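Local coordinates for protein transcriptional repressor of the blcABC operon (Agrobacterium tumefaciens, PDB 3MQ0) that probably binds DNA through an IclR-type helix-turn-helix domain and represses transcription of the blcABC operon, at residues G129-I134 / P156-G161; G217-G222 / I238-S243. One frame throughout, in Å; residues are numbered along the deposited sequence.

How the contacts relate
Following the chain from the N terminus, past the DNA-binding region and strand 120-127, the first of the four segments lies at the start of strand 130-137. Contact 1 sets it against the turn that leads into helix 159-165, closing a loop that runs out and back through strand 152-154. Contact 2 follows in series, opening only after contact 1 has closed: strand 218-226 turns back as strand 232-241, and residues 217-222 pair with 238-243. Neither loop encloses or crosses the other. The two contacts reach the same six-stranded antiparallel sheet of the GAF-like domain, their centres about 14 Å apart. They meet directly, CB of Ala159 in contact 1 lying 3.7 Å from CB of Cys220 in contact 2.

Contact 1 of 2, residues G129-I134 / P156-G161; sequences GEVVYI and PFTATG
Val131 reaches from its strand onto the first turn of helix 159-165, and most of this contact is van der Waals packing around its two methyls. Val131 CG1 lies on the bare backbone of Gly161, 3.5 Å from Gly161 CA, a place where the helix has no side chain to hold the valine off, and it also comes within 3.8 Å of Thr160 OG1. The other branch, Val131 CG2, passes alongside Thr158, 3.7 Å from Thr158 OG1. Farther along the strand, Tyr133 CG is anti to its carbonyl carbon (chi1 -69°), and the phenol swings round so that OH meets the methyl CG2 of Thr158 at 3.6 Å. At the other end, the ring carbon CD of Pro156 packs against the carbonyl O of Gly129.

The polar contacts sit beside this packing. Thr158 is the N-cap of the helix: with chi1 at 61° its OG1 turns back to accept from Gly161 N at 2.9 Å, leaving the methyl for the tyrosine. One water bridges Tyr133 OH and Thr160 OG1, 3.1 Å from each. Thr160 OG1 is also hydrogen-bonded to Thr124 OG1 on strand 120-127, a second partner that helps fix its rotation within a buried patch.

Strand 152-154 pairs with strand 130-137 through backbone bonds such as Val131 with Leu153, and Leu153 touches both Tyr133 and Thr158. Contact 1 is thus a strand-to-helix packing in which a capped helix start folds back over the sheet, within the GAF-like C-terminal domain of an IclR-family regulator.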
loop_
_atom_site.group_PDB
_atom_site.type_symbol
_atom_site.label_atom_id
_atom_site.label_comp_id
_atom_site.label_asym_id
_atom_site.label_seq_id
_atom_site.Cartn_x
_atom_site.Cartn_y
_atom_site.Cartn_z
ATOM N N GLY B 129 -19.079 -12.643 15.342
ATOM C CA GLY B 129 -20.482 -12.276 15.402
ATOM C C GLY B 129 -20.800 -11.125 16.340
ATOM O O GLY B 129 -21.978 -10.872 16.620
ATOM N N GLU B 130 -19.766 -10.436 16.830
ATOM C CA GLU B 130 -19.937 -9.306 17.761
ATOM C C GLU B 130 -19.384 -8.004 17.191
ATOM O O GLU B 130 -18.509 -8.037 16.316
ATOM C CB GLU B 130 -19.225 -9.613 19.092
ATOM C CG GLU B 130 -19.630 -10.944 19.710
ATOM C CD GLU B 130 -18.959 -11.212 21.057
ATOM O OE1 GLU B 130 -17.751 -11.544 21.080
ATOM O OE2 GLU B 130 -19.650 -11.092 22.093
ATOM N N VAL B 131 -19.880 -6.860 17.677
ATOM C CA VAL B 131 -19.184 -5.601 17.445
ATOM C C VAL B 131 -18.511 -5.198 18.756
ATOM O O VAL B 131 -19.003 -5.535 19.823
ATOM C CB VAL B 131 -20.108 -4.475 16.959
ATOM C CG1 VAL B 131 -20.702 -4.826 15.579
ATOM C CG2 VAL B 131 -21.219 -4.197 17.954
ATOM N N VAL B 132 -17.378 -4.512 18.656
ATOM C CA VAL B 132 -16.629 -4.042 19.820
ATOM C C VAL B 132 -16.528 -2.529 19.731
ATOM O O VAL B 132 -16.163 -1.996 18.676
ATOM C CB VAL B 132 -15.211 -4.647 19.837
ATOM C CG1 VAL B 132 -14.417 -4.116 21.030
ATOM C CG2 VAL B 132 -15.291 -6.173 19.859
ATOM N N TYR B 133 -16.906 -1.840 20.804
ATOM C CA TYR B 133 -16.914 -0.377 20.832
ATOM C C TYR B 133 -15.513 0.162 21.040
ATOM O O TYR B 133 -14.881 -0.131 22.045
ATOM C CB TYR B 133 -17.926 0.154 21.884
ATOM C CG TYR B 133 -19.299 -0.163 21.393
ATOM C CD1 TYR B 133 -19.844 -1.416 21.599
ATOM C CD2 TYR B 133 -19.993 0.734 20.588
ATOM C CE1 TYR B 133 -21.071 -1.761 21.056
ATOM C CE2 TYR B 133 -21.220 0.402 20.042
ATOM C CZ TYR B 133 -21.753 -0.847 20.290
ATOM O OH TYR B 133 -22.971 -1.193 19.758
ATOM N N ILE B 134 -15.009 0.916 20.069
ATOM C CA ILE B 134 -13.669 1.476 20.198
ATOM C C ILE B 134 -13.654 2.990 20.340
ATOM O O ILE B 134 -12.620 3.578 20.671
ATOM C CB ILE B 134 -12.746 1.056 19.045
ATOM C CG1 ILE B 134 -13.294 1.525 17.694
ATOM C CG2 ILE B 134 -12.581 -0.462 19.038
ATOM C CD1 ILE B 134 -12.283 1.400 16.547
ATOM N N PRO B 156 -25.712 -8.814 14.879
ATOM C CA PRO B 156 -26.974 -8.753 14.123
ATOM C C PRO B 156 -27.966 -7.724 14.652
ATOM O O PRO B 156 -28.854 -7.333 13.900
ATOM C CB PRO B 156 -27.560 -10.159 14.302
ATOM C CG PRO B 156 -26.362 -11.021 14.480
ATOM C CD PRO B 156 -25.411 -10.190 15.322
ATOM N N PHE B 157 -27.824 -7.310 15.910
ATOM C CA PHE B 157 -28.789 -6.405 16.529
ATOM C C PHE B 157 -28.424 -4.902 16.442
ATOM O O PHE B 157 -29.300 -4.044 16.541
ATOM C CB PHE B 157 -29.002 -6.783 18.007
ATOM C CG PHE B 157 -29.420 -8.230 18.243
ATOM C CD1 PHE B 157 -30.096 -8.954 17.279
ATOM C CD2 PHE B 157 -29.148 -8.843 19.460
ATOM C CE1 PHE B 157 -30.479 -10.269 17.512
ATOM C CE2 PHE B 157 -29.520 -10.169 19.701
ATOM C CZ PHE B 157 -30.196 -10.875 18.713
ATOM N N THR B 158 -27.149 -4.573 16.276
ATOM C CA THR B 158 -26.737 -3.163 16.327
ATOM C C THR B 158 -26.733 -2.528 14.938
ATOM O O THR B 158 -26.656 -3.234 13.934
ATOM C CB THR B 158 -25.308 -3.015 16.922
ATOM O OG1 THR B 158 -24.377 -3.707 16.089
ATOM C CG2 THR B 158 -25.215 -3.616 18.322
ATOM N N ALA B 159 -26.787 -1.195 14.864
ATOM C CA ALA B 159 -26.751 -0.542 13.555
ATOM C C ALA B 159 -25.387 -0.740 12.892
ATOM O O ALA B 159 -25.321 -1.067 11.716
ATOM C CB ALA B 159 -27.078 0.957 13.672
ATOM N N THR B 160 -24.295 -0.556 13.639
ATOM C CA THR B 160 -22.978 -0.810 13.037
ATOM C C THR B 160 -22.811 -2.264 12.646
ATOM O O THR B 160 -22.179 -2.554 11.632
ATOM C CB THR B 160 -21.782 -0.451 13.949
ATOM O OG1 THR B 160 -21.863 -1.186 15.169
ATOM C CG2 THR B 160 -21.744 1.051 14.257
ATOM N N GLY B 161 -23.363 -3.163 13.468
ATOM C CA GLY B 161 -23.307 -4.595 13.210
ATOM C C GLY B 161 -23.987 -4.956 11.894
ATOM O O GLY B 161 -23.426 -5.674 11.083
HETATM O O HOH W 1 -23.959 0.127 17.105
#

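Contact 2 of 2, residues G217-G222 / I238-S243; sequences GMLCIG and ISLIRS
Leu219 and Leu240 form a hydrogen-bonded pair in the antiparallel beta hairpin of strands 218-226 and 232-241, part of the GAF-like sheet. Leu219 N to Leu240 O and Leu240 N to Leu219 O are both 2.9 Å, and Ile221 and Ile238 exchange the same pair of backbone bonds.

The tight side is the face carrying these four residues. The leucines lie side by side, CD2 of Leu219 4.0 Å from CD1 of Leu240, and Ile221 CB meets Ile238 CG1 at 3.9 Å. With chi1 of Ile238 at 59°, that CG1 leans across to Ile221. Helix 247-267 covers part of this face, Ile250 touching Leu219 and Ile221. On the reverse face, Cys220 and Ser239 form a non-hydrogen-bonded pair, Cys220 SG to Ser239 OG 3.2 Å.

The end at Gly217 is more open to solvent: Met218 and Ile241 diverge, and strand 232-241 gives way to a 3-10 segment at 242-243. Arg242 here packs its CB on Leu219 CB, while its bent chain carries NH2 to Ala245 O. Gly217 is exposed, and its carbonyl O takes two donors: a water, itself held by Ser243 N, and Arg242 N at 3.0 Å, which sits 41° out of the carbonyl plane.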
loop_
_atom_site.group_PDB
_atom_site.type_symbol
_atom_site.label_atom_id
_atom_site.label_comp_id
_atom_site.label_asym_id
_atom_site.label_seq_id
_atom_site.Cartn_x
_atom_site.Cartn_y
_atom_site.Cartn_z
ATOM N N GLY B 217 -36.922 1.622 22.954
ATOM C CA GLY B 217 -36.954 3.068 22.877
ATOM C C GLY B 217 -35.696 3.713 22.317
ATOM O O GLY B 217 -35.656 4.926 22.138
ATOM N N MET B 218 -34.668 2.916 22.049
ATOM C CA MET B 218 -33.444 3.447 21.455
ATOM C C MET B 218 -33.410 3.114 19.983
ATOM O O MET B 218 -33.603 1.964 19.595
ATOM C CB MET B 218 -32.190 2.887 22.131
ATOM C CG MET B 218 -30.880 3.402 21.520
ATOM S SD MET B 218 -29.357 2.998 22.427
ATOM C CE MET B 218 -29.216 1.254 22.085
ATOM N N LEU B 219 -33.153 4.129 19.169
ATOM C CA LEU B 219 -33.000 3.954 17.730
ATOM C C LEU B 219 -31.579 4.328 17.325
ATOM O O LEU B 219 -31.083 5.368 17.747
ATOM C CB LEU B 219 -34.008 4.861 17.023
ATOM C CG LEU B 219 -33.685 5.228 15.583
ATOM C CD1 LEU B 219 -34.112 4.084 14.722
ATOM C CD2 LEU B 219 -34.422 6.509 15.203
ATOM N N CYS B 220 -30.908 3.472 16.548
ATOM C CA CYS B 220 -29.587 3.793 16.029
ATOM C C CYS B 220 -29.568 3.757 14.502
ATOM O O CYS B 220 -30.301 2.990 13.869
ATOM C CB CYS B 220 -28.516 2.832 16.558
ATOM S SG CYS B 220 -28.593 2.601 18.353
ATOM N N ILE B 221 -28.711 4.588 13.925
ATOM C CA ILE B 221 -28.531 4.650 12.483
ATOM C C ILE B 221 -27.049 4.444 12.211
ATOM O O ILE B 221 -26.218 5.124 12.829
ATOM C CB ILE B 221 -28.948 6.036 11.969
ATOM C CG1 ILE B 221 -30.387 6.314 12.415
ATOM C CG2 ILE B 221 -28.809 6.104 10.463
ATOM C CD1 ILE B 221 -30.827 7.751 12.219
ATOM N N GLY B 222 -26.706 3.521 11.304
ATOM C CA GLY B 222 -25.304 3.158 11.103
ATOM C C GLY B 222 -24.788 3.350 9.694
ATOM O O GLY B 222 -25.565 3.331 8.746
ATOM N N ILE B 238 -25.205 6.714 15.023
ATOM C CA ILE B 238 -25.743 7.665 15.974
ATOM C C ILE B 238 -26.905 6.985 16.675
ATOM O O ILE B 238 -27.577 6.130 16.094
ATOM C CB ILE B 238 -26.189 8.971 15.304
ATOM C CG1 ILE B 238 -27.262 8.696 14.255
ATOM C CG2 ILE B 238 -24.985 9.683 14.666
ATOM C CD1 ILE B 238 -27.638 9.937 13.442
ATOM N N SER B 239 -27.145 7.359 17.914
ATOM C CA SER B 239 -28.225 6.865 18.734
ATOM C C SER B 239 -29.131 7.999 19.209
ATOM O O SER B 239 -28.660 9.002 19.565
ATOM C CB SER B 239 -27.661 6.190 19.971
ATOM O OG SER B 239 -26.942 5.068 19.604
ATOM N N LEU B 240 -30.425 7.756 19.206
ATOM C CA LEU B 240 -31.367 8.759 19.691
ATOM C C LEU B 240 -32.611 8.076 20.221
ATOM O O LEU B 240 -32.774 6.860 20.077
ATOM C CB LEU B 240 -31.744 9.737 18.573
ATOM C CG LEU B 240 -32.251 9.111 17.272
ATOM C CD1 LEU B 240 -33.239 10.032 16.592
ATOM C CD2 LEU B 240 -31.074 8.811 16.338
ATOM N N ILE B 241 -33.486 8.858 20.846
ATOM C CA ILE B 241 -34.762 8.342 21.316
ATOM C C ILE B 241 -35.706 8.138 20.128
ATOM O O ILE B 241 -35.999 9.077 19.388
ATOM C CB ILE B 241 -35.400 9.302 22.329
ATOM C CG1 ILE B 241 -34.496 9.440 23.553
ATOM C CG2 ILE B 241 -36.793 8.817 22.718
ATOM C CD1 ILE B 241 -34.251 8.128 24.275
ATOM N N ARG B 242 -36.184 6.907 19.960
ATOM C CA ARG B 242 -37.016 6.533 18.812
ATOM C C ARG B 242 -38.284 7.376 18.692
ATOM O O ARG B 242 -38.605 7.881 17.619
ATOM C CB ARG B 242 -37.387 5.049 18.889
ATOM C CG ARG B 242 -38.781 4.705 18.355
ATOM C CD ARG B 242 -38.790 4.424 16.848
ATOM N NE ARG B 242 -39.007 5.622 16.035
ATOM C CZ ARG B 242 -39.297 5.599 14.735
ATOM N NH1 ARG B 242 -39.411 4.441 14.099
ATOM N NH2 ARG B 242 -39.480 6.731 14.070
ATOM N N SER B 243 -39.000 7.525 19.800
ATOM C CA SER B 243 -40.272 8.241 19.804
ATOM C C SER B 243 -40.106 9.704 19.405
ATOM O O SER B 243 -41.079 10.449 19.319
ATOM C CB SER B 243 -40.905 8.158 21.192
ATOM O OG SER B 243 -40.046 8.712 22.176
HETATM O O HOH W 2 -38.524 6.161 22.213
#